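Side-chain contacts in membrane-bound protease PH1510 (Pyrococcus horikoshii, PDB 6M4B), which cleaves proteins near hydrophobic or aromatic residues as a membrane-bound serine protease of the peptidase S14 family, degrading casein and a stomatin homolog in vitro: residues A[96-99]-A[100-103]; A[111-114]-A[115-119]; A[130-133]-A[134-137]. The protein carries 1 engineered substitution. All coordinates share one frame; numbering follows the deposited sequence.

Interaction 1 (A[96-99]-A[100-103]); sequences AMAP and GTSI
A type II beta turn running from Ala98 to Thr101 carries the chain from strand 94-97 into strand 102-104, and the bonds that close it converge on Ala98 O. Thr101 OG1 donates to Ala98 O at 2.6 Å, lying in the carbonyl plane with a C=O...donor angle of 150°, while Thr101 N reaches Ala98 O only weakly, at 3.4 Å. The hydroxyl is thus the firmer of the two closures. A chi1 of 58° sets OG1 between the backbone N and the carbonyl carbon of Thr101, facing back across the turn, and leaves CG2 to meet the methyl of Ala98, with Ala98 CB 4.0 Å from Thr101 CG2. Gly100 occupies the third position of the turn with a positive phi of 79°, which favours glycine, and a CB there would run into Pro99 O.

Just before the turn, Met97 reaches across to the far arm. Its chain is extended as far as SD and then bends, which lays CE near the threonine hydroxyl, 3.3 Å from Thr101 OG1, and close to the backbone between Ser102 and Ile103. The sulfur meets the branch methyl of Ile103, Met97 SD to Ile103 CG2 being 3.7 Å, and the two side chains are set at about a right angle. Pro159 and Ala162 of helix 159-164 also touch Met97, while Thr86 and Ala89 of helix 84-90 pack on Ile103, so both arms of the bend are packed against neighbouring helices. Strand 94-97 belongs to the parallel sheet and strand 102-104 to a small mixed one, a passage between sheets within the ClpP/crotonase-type fold of this protease domain.

Interaction 2 (A[111-114]-A[115-119]); sequences GYSQ and NGSII
The ring of Tyr112, the one aromatic group in this hairpin, meets Gly116 O at its edge, close to the ring plane, with Tyr112 CD2 3.4 Å from Gly116 O. Ser117 O and Ile118 CA approach it obliquely, and the side-chain contact is loose, Tyr112 CE2 standing 4.2 Å from Ile118 CB. A chi1 of -66° brings the ring edge of Tyr112 over to the Gly116 carbonyl; Tyr112 and Ile118 form an antiparallel non-hydrogen-bonded pair with their side chains on the same face. Ile119 belongs to the other face, and its CG1 lies 3.9 Å from Ser113 CB.

Backbone bonds hold the strands together. Ile119 N donates to Gly111 O at 2.8 Å, and Ser113 N donates to Ser117 O, also at 2.8 Å. That same Ser117 carbonyl receives a CA-H...O contact from Tyr112. Nearer the tip, Ser117 N donates to Ser113 OG at 3.2 Å, so the serine side chain acts as an acceptor inside the loop. The hairpin joins strands 109-112 and 118-120, and Ile118 and Ile119 also pack on Ile109 and Leu110 respectively, both substrate-binding residues. Since main-chain atoms supply most of the polar bonding and side-chain packing is thin, this surface hairpin probably owes its shape mainly to its backbone, with the Ser113 hydroxyl adding one longer bond, from Ser117 N, across the loop.

Interaction 3 (A[130-133]-A[134-137]); sequences IAYI and KSLA
Apolar contacts between Tyr132 and Leu136, one helical turn apart, place the leucine over one face of the ring. Leu136 CG lies above that face, and Leu136 CD1 comes to 3.9 Å from Tyr132 CE2. Tyr132 points its CG away from the backbone N (chi1 -177°), and its side chain also touches Met56, Met57 and Val60 of helix 53-64. Ile130 and Lys134 run side by side, pointing the same way, with Ile130 CG2 3.8 Å from Lys134 CD.

These pairs follow the i to i+4 spacing of helix 123-139, which carries the active-site Lys124 and borders the second subunit of the homodimer: Ser135 packs on Ser135 of that subunit, and Ala131 on its Gln138.

Among the hydrogen bonds, the backbone series runs from Lys134 N to Ile130 O at 3.0 Å through to Ala137 N to Ile133 O at 3.1 Å. Tyr132 O is gripped twice, by Leu136 N at 3.1 Å and by Ser135 OG at 2.5 Å, the hydroxyl approaching at a C=O...donor angle of 127°. Replacing Ser135 with alanine would remove the hydroxyl, and Tyr132 O would probably be left with the Leu136 amide as its remaining partner here, with a small gap beside Ser135 of the second subunit.

The charged contact is that of Lys134, whose chain bends at chi3 and chi4; NZ forms a salt bridge with Glu148 of helix 144-152.

Overall arrangement
From the N terminus the three contacts follow in series, none enclosing or crossing another. Interaction 1 closes the tight bend by which the chain leaves the parallel sheet for the small mixed sheet. Beyond strand 102-104 the chain passes through the substrate-binding residues 105-110, the last of which lie on the first strand of the hairpin whose loop interaction 2 closes, its centre about 30 Å from that of interaction 1. Strand 118-120 then leads into helix 123-139, where interaction 3 spans successive turns instead of closing a loop. Nearest atoms of interactions 1 and 3 are about 8 Å apart, and helix 84-90 touches both, linking the sheet region to the helix at the dimer interface.

Interaction 1 (A[96-99]-A[100-103])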
loop_
_atom_site.group_PDB
_atom_site.type_symbol
_atom_site.label_atom_id
_atom_site.label_comp_id
_atom_site.label_asym_id
_atom_site.label_seq_id
_atom_site.Cartn_x
_atom_site.Cartn_y
_atom_site.Cartn_z
ATOM N N ALA A 96 0.363 18.867 -8.427
ATOM C CA ALA A 96 0.441 20.039 -9.281
ATOM C C ALA A 96 1.384 19.751 -10.448
ATOM O O ALA A 96 2.407 19.060 -10.281
ATOM C CB ALA A 96 0.956 21.217 -8.481
ATOM N N MET A 97 1.040 20.292 -11.600
ATOM C CA MET A 97 1.921 20.222 -12.791
ATOM C C MET A 97 2.227 21.613 -13.421
ATOM O O MET A 97 1.357 22.439 -13.548
ATOM C CB MET A 97 1.315 19.292 -13.844
ATOM C CG MET A 97 1.236 17.812 -13.413
ATOM S SD MET A 97 0.465 16.815 -14.689
ATOM C CE MET A 97 1.822 16.677 -15.843
ATOM N N ALA A 98 3.490 21.860 -13.707
ATOM C CA ALA A 98 3.894 23.057 -14.475
ATOM C C ALA A 98 3.486 22.890 -15.936
ATOM O O ALA A 98 3.412 21.754 -16.407
ATOM C CB ALA A 98 5.392 23.243 -14.402
ATOM N N PRO A 99 3.165 23.997 -16.642
ATOM C CA PRO A 99 2.862 23.826 -18.081
ATOM C C PRO A 99 4.088 23.277 -18.785
ATOM O O PRO A 99 5.219 23.485 -18.295
ATOM C CB PRO A 99 2.508 25.236 -18.549
ATOM C CG PRO A 99 2.042 25.949 -17.302
ATOM C CD PRO A 99 2.922 25.384 -16.198
ATOM N N GLY A 100 3.844 22.463 -19.819
ATOM C CA GLY A 100 4.896 21.743 -20.548
ATOM C C GLY A 100 5.431 20.482 -19.896
ATOM O O GLY A 100 6.537 20.024 -20.215
ATOM N N THR A 101 4.682 19.911 -18.945
ATOM C CA THR A 101 5.147 18.699 -18.261
ATOM C C THR A 101 4.255 17.554 -18.661
ATOM O O THR A 101 3.295 17.727 -19.389
ATOM C CB THR A 101 5.184 18.836 -16.719
ATOM O OG1 THR A 101 3.884 19.180 -16.230
ATOM C CG2 THR A 101 6.213 19.859 -16.289
ATOM N N SER A 102 4.583 16.373 -18.183
ATOM C CA SER A 102 3.902 15.174 -18.630
ATOM C C SER A 102 3.652 14.225 -17.442
ATOM O O SER A 102 4.476 14.103 -16.535
ATOM C CB SER A 102 4.799 14.485 -19.665
ATOM O OG SER A 102 4.110 13.428 -20.248
ATOM N N ILE A 103 2.537 13.516 -17.466
ATOM C CA ILE A 103 2.302 12.463 -16.440
ATOM C C ILE A 103 1.776 11.195 -17.120
ATOM O O ILE A 103 1.064 11.271 -18.110
ATOM C CB ILE A 103 1.360 12.973 -15.315
ATOM C CG1 ILE A 103 1.231 11.952 -14.190
ATOM C CG2 ILE A 103 -0.010 13.323 -15.865
ATOM C CD1 ILE A 103 0.665 12.550 -12.928
#

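Interaction 2 (A[111-114]-A[115-119])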
loop_
_atom_site.group_PDB
_atom_site.type_symbol
_atom_site.label_atom_id
_atom_site.label_comp_id
_atom_site.label_asym_id
_atom_site.label_seq_id
_atom_site.Cartn_x
_atom_site.Cartn_y
_atom_site.Cartn_z
ATOM N N GLY A 111 12.258 -4.917 -19.854
ATOM C CA GLY A 111 13.463 -4.454 -20.529
ATOM C C GLY A 111 13.347 -4.818 -22.012
ATOM O O GLY A 111 12.244 -4.978 -22.542
ATOM N N TYR A 112 14.498 -4.906 -22.679
ATOM C CA TYR A 112 14.629 -5.381 -24.076
ATOM C C TYR A 112 15.237 -6.809 -24.204
ATOM O O TYR A 112 16.164 -7.200 -23.460
ATOM C CB TYR A 112 15.472 -4.362 -24.874
ATOM C CG TYR A 112 14.761 -3.021 -25.015
ATOM C CD1 TYR A 112 14.982 -2.015 -24.080
ATOM C CD2 TYR A 112 13.849 -2.788 -26.058
ATOM C CE1 TYR A 112 14.315 -0.806 -24.169
ATOM C CE2 TYR A 112 13.199 -1.574 -26.182
ATOM C CZ TYR A 112 13.431 -0.594 -25.221
ATOM O OH TYR A 112 12.819 0.625 -25.308
ATOM N N SER A 113 14.722 -7.567 -25.153
ATOM C CA SER A 113 15.134 -8.975 -25.341
ATOM C C SER A 113 16.515 -9.132 -26.041
ATOM O O SER A 113 17.229 -8.142 -26.215
ATOM C CB SER A 113 14.048 -9.716 -26.113
ATOM O OG SER A 113 14.078 -9.374 -27.483
ATOM N N GLN A 114 16.887 -10.390 -26.347
ATOM C CA GLN A 114 18.039 -10.803 -27.253
ATOM C C GLN A 114 17.925 -10.077 -28.582
ATOM O O GLN A 114 18.898 -9.516 -29.088
ATOM C CB GLN A 114 18.096 -12.346 -27.625
ATOM C CG GLN A 114 17.495 -13.312 -26.660
ATOM C CD GLN A 114 16.008 -13.568 -26.852
ATOM O OE1 GLN A 114 15.163 -12.813 -26.388
ATOM N NE2 GLN A 114 15.694 -14.674 -27.469
ATOM N N ASN A 115 16.713 -10.125 -29.145
ATOM C CA ASN A 115 16.337 -9.265 -30.279
ATOM C C ASN A 115 16.261 -7.847 -29.716
ATOM O O ASN A 115 16.462 -7.641 -28.521
ATOM C CB ASN A 115 14.969 -9.696 -30.838
ATOM C CG ASN A 115 14.956 -11.133 -31.282
ATOM O OD1 ASN A 115 15.997 -11.754 -31.345
ATOM N ND2 ASN A 115 13.776 -11.675 -31.577
ATOM N N GLY A 116 15.900 -6.856 -30.494
ATOM C CA GLY A 116 15.646 -5.552 -29.821
ATOM C C GLY A 116 14.249 -5.383 -29.205
ATOM O O GLY A 116 13.778 -4.245 -29.082
ATOM N N SER A 117 13.574 -6.475 -28.818
ATOM C CA SER A 117 12.117 -6.416 -28.618
ATOM C C SER A 117 11.792 -6.001 -27.213
ATOM O O SER A 117 12.412 -6.449 -26.253
ATOM C CB SER A 117 11.430 -7.750 -28.905
ATOM O OG SER A 117 12.025 -8.296 -30.047
ATOM N N ILE A 118 10.758 -5.188 -27.092
ATOM C CA ILE A 118 10.319 -4.731 -25.803
ATOM C C ILE A 118 9.684 -5.959 -25.069
ATOM O O ILE A 118 8.892 -6.659 -25.619
ATOM C CB ILE A 118 9.445 -3.463 -25.974
ATOM C CG1 ILE A 118 9.393 -2.743 -24.616
ATOM C CG2 ILE A 118 8.092 -3.748 -26.681
ATOM C CD1 ILE A 118 8.194 -1.855 -24.375
ATOM N N ILE A 119 10.145 -6.281 -23.873
ATOM C CA ILE A 119 9.569 -7.363 -23.105
ATOM C C ILE A 119 8.405 -6.800 -22.209
ATOM O O ILE A 119 8.649 -6.120 -21.197
ATOM C CB ILE A 119 10.655 -8.066 -22.222
ATOM C CG1 ILE A 119 11.838 -8.617 -23.064
ATOM C CG2 ILE A 119 10.036 -9.201 -21.378
ATOM C CD1 ILE A 119 12.976 -9.200 -22.235
#

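Interaction 3 (A[130-133]-A[134-137])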
loop_
_atom_site.group_PDB
_atom_site.type_symbol
_atom_site.label_atom_id
_atom_site.label_comp_id
_atom_site.label_asym_id
_atom_site.label_seq_id
_atom_site.Cartn_x
_atom_site.Cartn_y
_atom_site.Cartn_z
ATOM N N ILE A 130 -2.237 -2.707 -12.281
ATOM C CA ILE A 130 -3.523 -2.073 -12.538
ATOM C C ILE A 130 -4.328 -1.980 -11.245
ATOM O O ILE A 130 -4.827 -0.904 -10.921
ATOM C CB ILE A 130 -4.336 -2.807 -13.608
ATOM C CG1 ILE A 130 -3.653 -2.657 -14.982
ATOM C CG2 ILE A 130 -5.748 -2.280 -13.684
ATOM C CD1 ILE A 130 -4.227 -3.546 -16.086
ATOM N N ALA A 131 -4.431 -3.065 -10.482
ATOM C CA ALA A 131 -5.138 -2.979 -9.217
ATOM C C ALA A 131 -4.475 -1.924 -8.297
ATOM O O ALA A 131 -5.186 -1.146 -7.653
ATOM C CB ALA A 131 -5.196 -4.324 -8.530
ATOM N N TYR A 132 -3.144 -1.868 -8.265
ATOM C CA TYR A 132 -2.460 -0.917 -7.377
ATOM C C TYR A 132 -2.671 0.569 -7.795
ATOM O O TYR A 132 -3.078 1.405 -6.968
ATOM C CB TYR A 132 -1.013 -1.238 -7.307
ATOM C CG TYR A 132 -0.214 -0.404 -6.384
ATOM C CD1 TYR A 132 -0.406 -0.479 -5.015
ATOM C CD2 TYR A 132 0.788 0.440 -6.865
ATOM C CE1 TYR A 132 0.323 0.284 -4.136
ATOM C CE2 TYR A 132 1.567 1.175 -5.993
ATOM C CZ TYR A 132 1.328 1.132 -4.656
ATOM O OH TYR A 132 2.102 1.873 -3.813
ATOM N N ILE A 133 -2.499 0.862 -9.078
ATOM C CA ILE A 133 -2.634 2.232 -9.581
ATOM C C ILE A 133 -4.082 2.739 -9.452
ATOM O O ILE A 133 -4.307 3.877 -9.041
ATOM C CB ILE A 133 -2.099 2.405 -11.012
ATOM C CG1 ILE A 133 -1.620 3.853 -11.206
ATOM C CG2 ILE A 133 -3.127 1.999 -12.083
ATOM C CD1 ILE A 133 -0.987 4.111 -12.539
ATOM N N LYS A 134 -5.041 1.846 -9.650
ATOM C CA LYS A 134 -6.439 2.180 -9.476
ATOM C C LYS A 134 -6.800 2.465 -8.027
ATOM O O LYS A 134 -7.596 3.358 -7.740
ATOM C CB LYS A 134 -7.341 1.101 -10.037
ATOM C CG LYS A 134 -7.464 1.142 -11.548
ATOM C CD LYS A 134 -8.299 0.000 -12.090
ATOM C CE LYS A 134 -9.783 0.095 -11.740
ATOM N NZ LYS A 134 -10.633 0.226 -12.938
ATOM N N SER A 135 -6.183 1.743 -7.117
ATOM C CA SER A 135 -6.386 1.953 -5.732
ATOM C C SER A 135 -5.846 3.326 -5.291
ATOM O O SER A 135 -6.510 3.969 -4.512
ATOM C CB SER A 135 -5.729 0.852 -4.908
ATOM O OG SER A 135 -4.315 0.946 -4.821
ATOM N N LEU A 136 -4.664 3.743 -5.780
ATOM C CA LEU A 136 -4.138 5.053 -5.455
ATOM C C LEU A 136 -5.094 6.147 -5.982
ATOM O O LEU A 136 -5.412 7.069 -5.246
ATOM C CB LEU A 136 -2.723 5.248 -5.993
ATOM C CG LEU A 136 -1.657 4.234 -5.538
ATOM C CD1 LEU A 136 -0.341 4.628 -6.144
ATOM C CD2 LEU A 136 -1.579 4.223 -4.023
ATOM N N ALA A 137 -5.635 5.965 -7.186
ATOM C CA ALA A 137 -6.636 6.864 -7.693
ATOM C C ALA A 137 -7.911 6.901 -6.852
ATOM O O ALA A 137 -8.382 7.976 -6.504
ATOM C CB ALA A 137 -6.967 6.556 -9.158
#